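Local coordinates for acyl-CoA Binding Protein (Moniliophthora perniciosa, PDB 3FP5) that probably binds long-chain acyl-CoA esters and so takes part in fatty acid metabolism, at residues E82-I87 and A101-A106. Residues are numbered along the deposited sequence; the frame is centred on the assembly and turned at random.
Sequences EKLLEI and AEIEAA
Ile103 meets Leu84 and Leu85 through its CD1 methyl, its CB directed toward the 82-87 segment, and so joins helix 73-91 of the acyl-CoA binding protein helical bundle to helix 94-105, the fifth and last of the chain and additional to the usual four; 101-106 closes the chain and belongs largely to that helix. The contact is small and wholly apolar, burying 127 Å² in sum, of which Ile103 supplies 69 Å². The nearest CA pair, Leu85 CA and Ile103 CA, is 8.5 Å apart, a spacing bridged by side chains alone. Ile103 CG1 stands opposite the carbonyl carbon (chi1 -62°), and the nearly extended chi2 of 166° carries CD1 out between the two leucines. Leu85 does not aim its CB directly at the partner helix; its CD2 methyl makes the approach, and its side chain runs past that of Ile103 in the opposite direction. Leu84 does direct its CB across, and its side chain meets Ile103 at a slant. Ile14 of helix 5-17 touches both Leu84 and Ile103, bringing a third helix against the contact, while Lys7 donates to Ile103 O. One methyl serves both leucines: Ile103 CD1 lies 3.6 Å from Leu84 CD2 and 3.8 Å from Leu85 CD2.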
# COMPACT_ATOMS: atom_id res chain seq x y z
N GLU A 82 1.81 -7.48 -2.33
CA GLU A 82 0.97 -8.61 -1.95
C GLU A 82 -0.43 -8.20 -1.49
O GLU A 82 -1.41 -8.89 -1.80
CB GLU A 82 1.68 -9.46 -0.90
CG GLU A 82 2.78 -10.30 -1.51
CD GLU A 82 3.51 -11.13 -0.48
OE1 GLU A 82 3.24 -10.94 0.73
OE2 GLU A 82 4.35 -11.96 -0.88
N LYS A 83 -0.54 -7.09 -0.76
CA LYS A 83 -1.86 -6.61 -0.34
C LYS A 83 -2.71 -6.23 -1.56
O LYS A 83 -3.90 -6.53 -1.61
CB LYS A 83 -1.74 -5.40 0.59
CG LYS A 83 -3.10 -4.83 1.02
CD LYS A 83 -3.95 -5.90 1.69
CE LYS A 83 -3.36 -6.28 3.04
NZ LYS A 83 -4.21 -7.28 3.74
N LEU A 84 -2.10 -5.57 -2.54
CA LEU A 84 -2.83 -5.22 -3.75
C LEU A 84 -3.25 -6.48 -4.49
O LEU A 84 -4.39 -6.60 -4.97
CB LEU A 84 -1.97 -4.32 -4.65
CG LEU A 84 -2.63 -3.96 -5.99
CD1 LEU A 84 -4.00 -3.28 -5.76
CD2 LEU A 84 -1.71 -3.08 -6.81
N LEU A 85 -2.34 -7.45 -4.61
CA LEU A 85 -2.70 -8.70 -5.29
C LEU A 85 -3.86 -9.41 -4.60
O LEU A 85 -4.77 -9.91 -5.25
CB LEU A 85 -1.50 -9.64 -5.42
CG LEU A 85 -0.45 -9.13 -6.42
CD1 LEU A 85 0.79 -10.01 -6.40
CD2 LEU A 85 -1.04 -9.08 -7.82
N GLU A 86 -3.83 -9.43 -3.27
CA GLU A 86 -4.90 -10.00 -2.47
C GLU A 86 -6.22 -9.34 -2.85
O GLU A 86 -7.20 -10.01 -3.15
CB GLU A 86 -4.61 -9.78 -0.98
CG GLU A 86 -5.74 -10.19 -0.06
CD GLU A 86 -5.46 -9.82 1.39
OE1 GLU A 86 -4.36 -9.31 1.68
OE2 GLU A 86 -6.35 -10.04 2.23
N ILE A 87 -6.21 -8.01 -2.85
CA ILE A 87 -7.42 -7.24 -3.13
C ILE A 87 -7.92 -7.47 -4.56
O ILE A 87 -9.13 -7.59 -4.78
CB ILE A 87 -7.17 -5.74 -2.89
CG1 ILE A 87 -7.12 -5.46 -1.39
CG2 ILE A 87 -8.25 -4.89 -3.56
CD1 ILE A 87 -6.53 -4.09 -1.03
N ALA A 101 -2.04 -8.98 -14.06
CA ALA A 101 -1.13 -9.25 -15.17
C ALA A 101 -0.06 -8.16 -15.36
O ALA A 101 1.09 -8.47 -15.68
CB ALA A 101 -1.92 -9.47 -16.46
N GLU A 102 -0.43 -6.90 -15.14
CA GLU A 102 0.51 -5.79 -15.27
C GLU A 102 1.57 -5.82 -14.18
O GLU A 102 2.74 -5.54 -14.43
CB GLU A 102 -0.20 -4.43 -15.18
CG GLU A 102 -0.95 -4.04 -16.40
CD GLU A 102 -0.05 -3.87 -17.60
OE1 GLU A 102 0.53 -2.77 -17.80
OE2 GLU A 102 0.06 -4.86 -18.33
N ILE A 103 1.15 -6.16 -12.97
CA ILE A 103 2.10 -6.33 -11.87
C ILE A 103 3.07 -7.47 -12.18
O ILE A 103 4.28 -7.32 -12.02
CB ILE A 103 1.38 -6.55 -10.53
CG1 ILE A 103 0.51 -5.32 -10.18
CG2 ILE A 103 2.39 -6.81 -9.41
CD1 ILE A 103 -0.49 -5.57 -9.07
N GLU A 104 2.57 -8.56 -12.64
CA GLU A 104 3.40 -9.72 -12.99
C GLU A 104 4.47 -9.39 -14.03
O GLU A 104 5.56 -9.96 -14.01
CB GLU A 104 2.55 -10.87 -13.51
CG GLU A 104 3.33 -12.13 -13.83
CD GLU A 104 3.94 -12.74 -12.59
OE1 GLU A 104 3.56 -12.33 -11.47
OE2 GLU A 104 4.81 -13.63 -12.74
N ALA A 105 4.12 -8.55 -14.98
CA ALA A 105 5.00 -8.23 -16.09
C ALA A 105 5.94 -7.06 -15.80
O ALA A 105 6.78 -6.72 -16.62
CB ALA A 105 4.18 -7.95 -17.35
N ALA A 106 5.78 -6.45 -14.62
CA ALA A 106 6.57 -5.29 -14.23
C ALA A 106 7.99 -5.68 -13.83
O ALA A 106 8.19 -6.71 -13.21
CB ALA A 106 5.90 -4.56 -13.08